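Beta-galactosidase/beta-glucuronidase (Faecalibacterium prausnitzii L2-6, PDB 6MVF) hydrolyses beta-glucuronides as an FMN-binding glycoside hydrolase of family 2, and probably has beta-galactosidase activity too. Local coordinates at residues N273-F287 with Q384-I396. Residues are numbered along the deposited sequence; the frame is centred on the assembly and turned at random.
With FMN (flavin mononucleotide), chain G.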
ATOM      1  N   ASN A 273      -5.104 -11.947  20.458  1.00 29.11           N
ATOM      2  CA  ASN A 273      -5.177 -10.605  21.008  1.00 27.27           C
ATOM      3  C   ASN A 273      -6.122 -10.613  22.205  1.00 34.99           C
ATOM      4  O   ASN A 273      -7.228 -11.171  22.135  1.00 35.60           O
ATOM      5  CB  ASN A 273      -5.639  -9.618  19.941  1.00 21.54           C
ATOM      6  CG  ASN A 273      -4.671  -9.550  18.767  1.00 33.88           C
ATOM      7  OD1 ASN A 273      -3.521  -9.981  18.869  1.00 30.02           O
ATOM      8  ND2 ASN A 273      -5.123  -8.986  17.657  1.00 44.60           N
ATOM      9  N   VAL A 274      -5.663 -10.045  23.322  1.00 26.05           N
ATOM     10  CA  VAL A 274      -6.418 -10.086  24.564  1.00 24.60           C
ATOM     11  C   VAL A 274      -6.286  -8.738  25.252  1.00 31.36           C
ATOM     12  O   VAL A 274      -5.370  -7.954  24.975  1.00 24.40           O
ATOM     13  CB  VAL A 274      -5.950 -11.229  25.504  1.00 27.77           C
ATOM     14  CG1 VAL A 274      -6.065 -12.597  24.804  1.00 21.99           C
ATOM     15  CG2 VAL A 274      -4.538 -10.966  25.997  1.00 20.53           C
ATOM     16  N   GLY A 275      -7.227  -8.474  26.153  1.00 26.00           N
ATOM     17  CA  GLY A 275      -7.221  -7.247  26.919  1.00 23.92           C
ATOM     18  C   GLY A 275      -7.394  -7.544  28.392  1.00 30.06           C
ATOM     19  O   GLY A 275      -7.968  -8.563  28.778  1.00 28.20           O
ATOM     20  N   VAL A 276      -6.880  -6.632  29.214  1.00 29.08           N
ATOM     21  CA  VAL A 276      -6.940  -6.732  30.668  1.00 28.35           C
ATOM     22  C   VAL A 276      -8.043  -5.798  31.165  1.00 25.86           C
ATOM     23  O   VAL A 276      -7.920  -4.572  31.074  1.00 27.69           O
ATOM     24  CB  VAL A 276      -5.587  -6.378  31.305  1.00 26.90           C
ATOM     25  CG1 VAL A 276      -5.553  -6.820  32.753  1.00 23.37           C
ATOM     26  CG2 VAL A 276      -4.442  -6.993  30.500  1.00 26.44           C
ATOM     27  N   ARG A 277      -9.121  -6.362  31.704  1.00 27.02           N
ATOM     28  CA  ARG A 277     -10.149  -5.546  32.333  1.00 26.15           C
ATOM     29  C   ARG A 277     -10.888  -6.387  33.348  1.00 26.72           C
ATOM     30  O   ARG A 277     -10.998  -7.602  33.201  1.00 29.36           O
ATOM     31  CB  ARG A 277     -11.156  -4.962  31.328  1.00 24.69           C
ATOM     32  CG  ARG A 277     -12.191  -5.930  30.807  1.00 24.78           C
ATOM     33  CD  ARG A 277     -11.627  -6.746  29.687  1.00 24.16           C
ATOM     34  NE  ARG A 277     -12.553  -7.752  29.186  1.00 25.31           N
ATOM     35  CZ  ARG A 277     -12.776  -8.912  29.791  1.00 30.13           C
ATOM     36  NH1 ARG A 277     -12.151  -9.176  30.942  1.00 29.63           N
ATOM     37  NH2 ARG A 277     -13.631  -9.794  29.260  1.00 23.73           N
ATOM     38  N   SER A 278     -11.392  -5.720  34.376  1.00 26.81           N
ATOM     39  CA  SER A 278     -12.394  -6.274  35.268  1.00 27.31           C
ATOM     40  C   SER A 278     -13.618  -5.373  35.208  1.00 26.98           C
ATOM     41  O   SER A 278     -13.542  -4.226  34.759  1.00 26.26           O
ATOM     42  CB  SER A 278     -11.874  -6.388  36.705  1.00 28.70           C
ATOM     43  OG  SER A 278     -11.365  -5.142  37.167  1.00 36.14           O
ATOM     44  N   TYR A 279     -14.755  -5.904  35.653  1.00 24.55           N
ATOM     45  CA  TYR A 279     -16.003  -5.175  35.504  1.00 27.65           C
ATOM     46  C   TYR A 279     -17.053  -5.768  36.434  1.00 30.46           C
ATOM     47  O   TYR A 279     -17.006  -6.947  36.790  1.00 26.86           O
ATOM     48  CB  TYR A 279     -16.500  -5.171  34.042  1.00 23.30           C
ATOM     49  CG  TYR A 279     -16.770  -6.539  33.437  1.00 26.91           C
ATOM     50  CD1 TYR A 279     -15.751  -7.279  32.852  1.00 26.92           C
ATOM     51  CD2 TYR A 279     -18.053  -7.079  33.426  1.00 33.76           C
ATOM     52  CE1 TYR A 279     -15.984  -8.528  32.293  1.00 25.36           C
ATOM     53  CE2 TYR A 279     -18.301  -8.333  32.864  1.00 32.17           C
ATOM     54  CZ  TYR A 279     -17.253  -9.051  32.295  1.00 29.91           C
ATOM     55  OH  TYR A 279     -17.477 -10.286  31.724  1.00 25.65           O
ATOM     56  N   THR A 280     -18.006  -4.925  36.822  1.00 28.95           N
ATOM     57  CA  THR A 280     -19.057  -5.307  37.744  1.00 31.38           C
ATOM     58  C   THR A 280     -20.362  -4.701  37.257  1.00 33.26           C
ATOM     59  O   THR A 280     -20.371  -3.640  36.620  1.00 29.02           O
ATOM     60  CB  THR A 280     -18.737  -4.840  39.178  1.00 30.14           C
ATOM     61  OG1 THR A 280     -18.360  -3.457  39.155  1.00 38.17           O
ATOM     62  CG2 THR A 280     -17.574  -5.642  39.765  1.00 27.38           C
ATOM     63  N   VAL A 281     -21.459  -5.407  37.521  1.00 28.88           N
ATOM     64  CA  VAL A 281     -22.804  -4.855  37.402  1.00 27.24           C
ATOM     65  C   VAL A 281     -23.507  -5.054  38.733  1.00 32.27           C
ATOM     66  O   VAL A 281     -23.560  -6.179  39.244  1.00 32.43           O
ATOM     67  CB  VAL A 281     -23.620  -5.509  36.271  1.00 32.87           C
ATOM     68  CG1 VAL A 281     -24.967  -4.831  36.172  1.00 27.69           C
ATOM     69  CG2 VAL A 281     -22.886  -5.442  34.940  1.00 28.79           C
ATOM     70  N   THR A 282     -24.049  -3.969  39.291  1.00 28.10           N
ATOM     71  CA  THR A 282     -24.893  -4.025  40.472  1.00 30.91           C
ATOM     72  C   THR A 282     -26.252  -3.395  40.179  1.00 33.28           C
ATOM     73  O   THR A 282     -26.358  -2.503  39.326  1.00 29.74           O
ATOM     74  CB  THR A 282     -24.256  -3.302  41.668  1.00 33.77           C
ATOM     75  OG1 THR A 282     -24.182  -1.894  41.404  1.00 32.20           O
ATOM     76  CG2 THR A 282     -22.871  -3.859  41.947  1.00 26.21           C
ATOM     77  N   PRO A 283     -27.305  -3.834  40.878  1.00 36.91           N
ATOM     78  CA  PRO A 283     -28.655  -3.308  40.580  1.00 35.28           C
ATOM     79  C   PRO A 283     -28.801  -1.814  40.785  1.00 30.15           C
ATOM     80  O   PRO A 283     -29.419  -1.147  39.949  1.00 33.40           O
ATOM     81  CB  PRO A 283     -29.569  -4.104  41.528  1.00 37.57           C
ATOM     82  CG  PRO A 283     -28.652  -4.759  42.525  1.00 36.74           C
ATOM     83  CD  PRO A 283     -27.335  -4.943  41.850  1.00 35.06           C
ATOM     84  N   ASP A 284     -28.265  -1.257  41.868  1.00 39.74           N
ATOM     85  CA  ASP A 284     -28.332   0.188  42.054  1.00 38.32           C
ATOM     86  C   ASP A 284     -27.199   0.925  41.360  1.00 36.36           C
ATOM     87  O   ASP A 284     -27.323   2.127  41.118  1.00 37.41           O
ATOM     88  CB  ASP A 284     -28.323   0.560  43.542  1.00 35.40           C
ATOM     89  CG  ASP A 284     -29.632   0.234  44.241  1.00 52.45           C
ATOM     90  OD1 ASP A 284     -30.600  -0.191  43.568  1.00 58.25           O
ATOM     91  OD2 ASP A 284     -29.695   0.406  45.479  1.00 72.45           O
ATOM     92  N   GLY A 285     -26.107   0.242  41.029  1.00 32.12           N
ATOM     93  CA  GLY A 285     -24.962   0.934  40.478  1.00 31.70           C
ATOM     94  C   GLY A 285     -24.825   0.905  38.969  1.00 33.00           C
ATOM     95  O   GLY A 285     -24.189   1.790  38.400  1.00 34.49           O
ATOM     96  N   GLY A 286     -25.401  -0.091  38.302  1.00 33.38           N
ATOM     97  CA  GLY A 286     -25.165  -0.231  36.881  1.00 30.17           C
ATOM     98  C   GLY A 286     -23.819  -0.877  36.591  1.00 28.30           C
ATOM     99  O   GLY A 286     -23.321  -1.705  37.355  1.00 31.60           O
ATOM    100  N   PHE A 287     -23.218  -0.471  35.475  1.00 28.25           N
ATOM    101  CA  PHE A 287     -21.993  -1.076  34.965  1.00 29.06           C
ATOM    102  C   PHE A 287     -20.763  -0.252  35.349  1.00 30.62           C
ATOM    103  O   PHE A 287     -20.778   0.981  35.275  1.00 31.35           O
ATOM    104  CB  PHE A 287     -22.072  -1.234  33.441  1.00 25.57           C
ATOM    105  CG  PHE A 287     -20.838  -1.799  32.825  1.00 27.18           C
ATOM    106  CD1 PHE A 287     -20.643  -3.160  32.776  1.00 28.57           C
ATOM    107  CD2 PHE A 287     -19.866  -0.964  32.296  1.00 30.57           C
ATOM    108  CE1 PHE A 287     -19.505  -3.675  32.214  1.00 29.46           C
ATOM    109  CE2 PHE A 287     -18.729  -1.472  31.732  1.00 26.51           C
ATOM    110  CZ  PHE A 287     -18.544  -2.831  31.695  1.00 26.92           C
ATOM    111  N   GLN A 384     -14.914 -20.494  20.843  1.00 28.38           N
ATOM    112  CA  GLN A 384     -14.332 -19.769  19.723  1.00 30.16           C
ATOM    113  C   GLN A 384     -14.110 -18.301  20.037  1.00 30.39           C
ATOM    114  O   GLN A 384     -13.235 -17.677  19.430  1.00 23.79           O
ATOM    115  CB  GLN A 384     -15.214 -19.929  18.483  1.00 27.50           C
ATOM    116  CG  GLN A 384     -15.309 -21.370  18.056  1.00 27.73           C
ATOM    117  CD  GLN A 384     -16.261 -21.617  16.907  1.00 30.53           C
ATOM    118  OE1 GLN A 384     -16.799 -20.690  16.290  1.00 29.56           O
ATOM    119  NE2 GLN A 384     -16.459 -22.891  16.596  1.00 28.92           N
ATOM    120  N   ASN A 385     -14.836 -17.748  21.008  1.00 25.42           N
ATOM    121  CA  ASN A 385     -14.729 -16.328  21.300  1.00 26.41           C
ATOM    122  C   ASN A 385     -14.183 -16.056  22.682  1.00 27.50           C
ATOM    123  O   ASN A 385     -14.236 -14.907  23.145  1.00 32.01           O
ATOM    124  CB  ASN A 385     -16.085 -15.647  21.114  1.00 25.34           C
ATOM    125  CG  ASN A 385     -16.581 -15.780  19.701  1.00 30.42           C
ATOM    126  OD1 ASN A 385     -16.151 -15.031  18.821  1.00 36.46           O
ATOM    127  ND2 ASN A 385     -17.437 -16.771  19.449  1.00 26.26           N
ATOM    128  N   TYR A 386     -13.623 -17.072  23.339  1.00 29.27           N
ATOM    129  CA  TYR A 386     -13.197 -16.911  24.725  1.00 27.13           C
ATOM    130  C   TYR A 386     -12.132 -15.827  24.901  1.00 27.38           C
ATOM    131  O   TYR A 386     -12.079 -15.190  25.956  1.00 27.21           O
ATOM    132  CB  TYR A 386     -12.681 -18.241  25.269  1.00 27.23           C
ATOM    133  CG  TYR A 386     -12.318 -18.159  26.735  1.00 34.47           C
ATOM    134  CD1 TYR A 386     -11.011 -17.898  27.136  1.00 30.16           C
ATOM    135  CD2 TYR A 386     -13.289 -18.320  27.718  1.00 31.12           C
ATOM    136  CE1 TYR A 386     -10.684 -17.814  28.481  1.00 36.91           C
ATOM    137  CE2 TYR A 386     -12.974 -18.239  29.055  1.00 35.40           C
ATOM    138  CZ  TYR A 386     -11.673 -17.991  29.437  1.00 36.91           C
ATOM    139  OH  TYR A 386     -11.360 -17.913  30.778  1.00 36.07           O
ATOM    140  N   ASN A 387     -11.273 -15.595  23.901  1.00 26.19           N
ATOM    141  CA  ASN A 387     -10.159 -14.680  24.128  1.00 26.37           C
ATOM    142  C   ASN A 387     -10.472 -13.214  23.840  1.00 27.28           C
ATOM    143  O   ASN A 387      -9.640 -12.360  24.161  1.00 28.68           O
ATOM    144  CB  ASN A 387      -8.954 -15.128  23.317  1.00 26.78           C
ATOM    145  CG  ASN A 387      -8.485 -16.509  23.722  1.00 29.89           C
ATOM    146  OD1 ASN A 387      -8.600 -16.899  24.899  1.00 23.28           O
ATOM    147  ND2 ASN A 387      -7.980 -17.278  22.744  1.00 26.40           N
ATOM    148  N   HIS A 388     -11.648 -12.895  23.294  1.00 25.50           N
ATOM    149  CA  HIS A 388     -11.992 -11.518  22.957  1.00 26.83           C
ATOM    150  C   HIS A 388     -12.242 -10.671  24.199  1.00 31.67           C
ATOM    151  O   HIS A 388     -13.203 -10.944  24.931  1.00 34.70           O
ATOM    152  CB  HIS A 388     -13.231 -11.502  22.095  1.00 29.29           C
ATOM    153  CG  HIS A 388     -13.051 -12.149  20.762  1.00 34.74           C
ATOM    154  ND1 HIS A 388     -12.277 -11.592  19.764  1.00 30.86           N
ATOM    155  CD2 HIS A 388     -13.571 -13.287  20.249  1.00 32.90           C
ATOM    156  CE1 HIS A 388     -12.327 -12.363  18.693  1.00 31.40           C
ATOM    157  NE2 HIS A 388     -13.095 -13.405  18.965  1.00 39.21           N
ATOM    158  N   PRO A 389     -11.438  -9.629  24.472  1.00 34.27           N
ATOM    159  CA  PRO A 389     -11.723  -8.796  25.655  1.00 29.35           C
ATOM    160  C   PRO A 389     -13.001  -7.986  25.518  1.00 29.48           C
ATOM    161  O   PRO A 389     -13.578  -7.590  26.542  1.00 28.50           O
ATOM    162  CB  PRO A 389     -10.487  -7.890  25.766  1.00 25.78           C
ATOM    163  CG  PRO A 389      -9.920  -7.829  24.380  1.00 21.31           C
ATOM    164  CD  PRO A 389     -10.221  -9.180  23.761  1.00 23.60           C
ATOM    165  N   SER A 390     -13.475  -7.751  24.290  1.00 27.59           N
ATOM    166  CA  SER A 390     -14.664  -6.927  24.119  1.00 28.20           C
ATOM    167  C   SER A 390     -15.915  -7.651  24.613  1.00 26.20           C
ATOM    168  O   SER A 390     -16.896  -7.002  24.984  1.00 26.18           O
ATOM    169  CB  SER A 390     -14.821  -6.504  22.649  1.00 23.92           C
ATOM    170  OG  SER A 390     -15.134  -7.618  21.809  1.00 23.79           O
ATOM    171  N   ILE A 391     -15.911  -8.978  24.621  1.00 26.87           N
ATOM    172  CA  ILE A 391     -17.100  -9.723  25.028  1.00 33.74           C
ATOM    173  C   ILE A 391     -17.181  -9.722  26.549  1.00 25.92           C
ATOM    174  O   ILE A 391     -16.300 -10.259  27.229  1.00 30.33           O
ATOM    175  CB  ILE A 391     -17.089 -11.157  24.465  1.00 31.87           C
ATOM    176  CG1 ILE A 391     -17.054 -11.104  22.931  1.00 27.59           C
ATOM    177  CG2 ILE A 391     -18.305 -11.943  24.982  1.00 17.88           C
ATOM    178  CD1 ILE A 391     -17.100 -12.446  22.227  1.00 26.86           C
ATOM    179  N   LEU A 392     -18.231  -9.106  27.088  1.00 26.21           N
ATOM    180  CA  LEU A 392     -18.441  -9.079  28.534  1.00 31.24           C
ATOM    181  C   LEU A 392     -19.633  -9.912  29.000  1.00 29.97           C
ATOM    182  O   LEU A 392     -19.625 -10.402  30.131  1.00 30.14           O
ATOM    183  CB  LEU A 392     -18.610  -7.634  29.023  1.00 30.31           C
ATOM    184  CG  LEU A 392     -17.580  -6.587  28.587  1.00 26.93           C
ATOM    185  CD1 LEU A 392     -17.761  -5.349  29.431  1.00 29.79           C
ATOM    186  CD2 LEU A 392     -16.155  -7.108  28.685  1.00 25.03           C
ATOM    187  N   PHE A 393     -20.624 -10.135  28.140  1.00 27.10           N
ATOM    188  CA  PHE A 393     -21.841 -10.837  28.496  1.00 25.42           C
ATOM    189  C   PHE A 393     -22.167 -11.912  27.463  1.00 28.93           C
ATOM    190  O   PHE A 393     -22.118 -11.661  26.255  1.00 32.40           O
ATOM    191  CB  PHE A 393     -22.988  -9.840  28.604  1.00 23.91           C
ATOM    192  CG  PHE A 393     -22.622  -8.572  29.317  1.00 27.19           C
ATOM    193  CD1 PHE A 393     -22.795  -8.457  30.694  1.00 32.58           C
ATOM    194  CD2 PHE A 393     -22.131  -7.483  28.615  1.00 25.37           C
ATOM    195  CE1 PHE A 393     -22.467  -7.276  31.369  1.00 28.19           C
ATOM    196  CE2 PHE A 393     -21.799  -6.311  29.265  1.00 29.32           C
ATOM    197  CZ  PHE A 393     -21.971  -6.202  30.656  1.00 35.24           C
ATOM    198  N   TRP A 394     -22.478 -13.109  27.942  1.00 28.84           N
ATOM    199  CA  TRP A 394     -23.039 -14.173  27.121  1.00 27.28           C
ATOM    200  C   TRP A 394     -24.550 -14.165  27.313  1.00 27.93           C
ATOM    201  O   TRP A 394     -25.029 -14.223  28.447  1.00 26.56           O
ATOM    202  CB  TRP A 394     -22.482 -15.551  27.507  1.00 26.84           C
ATOM    203  CG  TRP A 394     -20.979 -15.755  27.459  1.00 30.13           C
ATOM    204  CD1 TRP A 394     -20.164 -16.114  28.508  1.00 28.73           C
ATOM    205  CD2 TRP A 394     -20.123 -15.657  26.308  1.00 24.79           C
ATOM    206  NE1 TRP A 394     -18.865 -16.229  28.086  1.00 25.07           N
ATOM    207  CE2 TRP A 394     -18.803 -15.956  26.743  1.00 31.99           C
ATOM    208  CE3 TRP A 394     -20.339 -15.338  24.960  1.00 24.10           C
ATOM    209  CZ2 TRP A 394     -17.690 -15.942  25.868  1.00 27.89           C
ATOM    210  CZ3 TRP A 394     -19.232 -15.322  24.082  1.00 28.84           C
ATOM    211  CH2 TRP A 394     -17.921 -15.626  24.549  1.00 28.69           C
ATOM    212  N   GLY A 395     -25.295 -14.105  26.213  1.00 34.28           N
ATOM    213  CA  GLY A 395     -26.750 -14.154  26.253  1.00 31.87           C
ATOM    214  C   GLY A 395     -27.258 -15.542  25.895  1.00 33.13           C
ATOM    215  O   GLY A 395     -26.801 -16.143  24.924  1.00 35.54           O
ATOM    216  N   ILE A 396     -28.215 -16.046  26.681  1.00 27.52           N
ATOM    217  CA  ILE A 396     -28.629 -17.438  26.514  1.00 31.18           C
ATOM    218  C   ILE A 396     -29.946 -17.617  25.751  1.00 30.88           C
ATOM    219  O   ILE A 396     -30.201 -18.726  25.254  1.00 31.42           O
ATOM    220  CB  ILE A 396     -28.690 -18.182  27.869  1.00 35.44           C
ATOM    221  CG1 ILE A 396     -29.752 -17.588  28.793  1.00 33.20           C
ATOM    222  CG2 ILE A 396     -27.303 -18.223  28.563  1.00 28.90           C
ATOM    223  CD1 ILE A 396     -30.053 -18.482  29.978  1.00 35.30           C
TER
HETATM  224  N1  FMN G 801      -9.875 -29.042  25.012  1.00 47.93           N
HETATM  225  C2  FMN G 801      -9.202 -29.409  23.919  1.00 55.69           C
HETATM  226  O2  FMN G 801      -8.825 -30.571  23.759  1.00 51.89           O
HETATM  227  N3  FMN G 801      -8.918 -28.575  22.943  1.00 54.37           N
HETATM  228  C4  FMN G 801      -9.249 -27.321  22.967  1.00 46.26           C
HETATM  229  O4  FMN G 801      -8.981 -26.554  22.057  1.00 47.31           O
HETATM  230  C4A FMN G 801      -9.954 -26.855  24.111  1.00 44.32           C
HETATM  231  N5  FMN G 801     -10.301 -25.599  24.131  1.00 50.25           N
HETATM  232  C5A FMN G 801     -10.958 -25.098  25.157  1.00 56.99           C
HETATM  233  C6  FMN G 801     -11.299 -23.771  25.147  1.00 50.97           C
HETATM  234  C7  FMN G 801     -11.965 -23.234  26.190  1.00 52.24           C
HETATM  235  C7M FMN G 801     -12.333 -21.802  26.168  1.00 47.16           C
HETATM  236  C8  FMN G 801     -12.338 -24.082  27.315  1.00 58.17           C
HETATM  237  C8M FMN G 801     -13.090 -23.503  28.461  1.00 46.27           C
HETATM  238  C9  FMN G 801     -11.990 -25.415  27.321  1.00 58.86           C
HETATM  239  C9A FMN G 801     -11.301 -25.960  26.281  1.00 54.27           C
HETATM  240  N10 FMN G 801     -10.976 -27.308  26.269  1.00 55.32           N
HETATM  241  C10 FMN G 801     -10.273 -27.792  25.168  1.00 48.11           C
HETATM  242  C1' FMN G 801     -11.332 -28.076  27.455  1.00 62.26           C
HETATM  243  C2' FMN G 801     -12.334 -29.206  27.432  1.00 64.55           C
HETATM  244  O2' FMN G 801     -13.541 -28.520  27.642  1.00 70.41           O
HETATM  245  C3' FMN G 801     -12.192 -30.152  28.604  1.00 69.11           C
HETATM  246  O3' FMN G 801     -10.903 -30.019  29.162  1.00 76.11           O
HETATM  247  C4' FMN G 801     -12.317 -31.616  28.251  1.00 75.22           C
HETATM  248  O4' FMN G 801     -11.584 -31.799  27.049  1.00 78.98           O
HETATM  249  C5' FMN G 801     -13.757 -32.117  28.120  1.00 82.10           C
HETATM  250  O5' FMN G 801     -14.184 -32.121  26.770  1.00 85.62           O
HETATM  251  P   FMN G 801     -15.698 -32.250  26.320  1.00107.55           P
HETATM  252  O1P FMN G 801     -15.573 -32.959  25.032  1.00 84.07           O
HETATM  253  O2P FMN G 801     -16.369 -33.010  27.427  1.00 94.00           O
HETATM  254  O3P FMN G 801     -16.302 -30.893  26.188  1.00 94.16           O
HETATM  255  O   HOH W   1      -8.825 -10.865  26.516  1.00 23.35           O
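Arg277 reaches the turn from His388 to Ile391 with its guanidinium edge: NE donates to Pro389 O at 2.8 Å, nearly straight (161°), in the carbonyl plane and on a lone pair. From the same group NH2 makes a weak bond to Ile391 O, a carbonyl that Arg427 also binds. The bend at chi2 (-82°) turns the chain so that NE faces the turn, while Tyr279 CE1 lies over one guanidinium face, offset toward its rim. Leu392 runs antiparallel to both side chains: its CD2 packs 3.7 Å from Arg277 NE, and its CB sits over the face of the Tyr279 ring, 4.2 Å from the centroid, a CH-pi contact. Tyr279 OH adds a weak bond to Leu392 O (2.7 Å). Phe287 lies across Leu392, roughly perpendicular, CZ to CD1 3.5 Å, and its CE1 also meets Phe393 CZ; Val281 CG2 comes to the edge of the Phe393 ring. At the other end the Pro389 ring abuts the backbone of Gly275, with CG 3.3 Å from Gly275 N, and a water links that N-H to Asn387 O. With an alanine at Arg277, Pro389 O would probably lose this donor, Ile391 O its weaker one, and a gap would open beside Leu392 CD2. In the same loop Tyr386 packs against FMN C7M. Side chain to backbone bonds, as well as apolar contact, thus tie the connection from strand 265-274 and the hairpin 279-289 to the loop before barrel strand 391-398 and to the start of that strand.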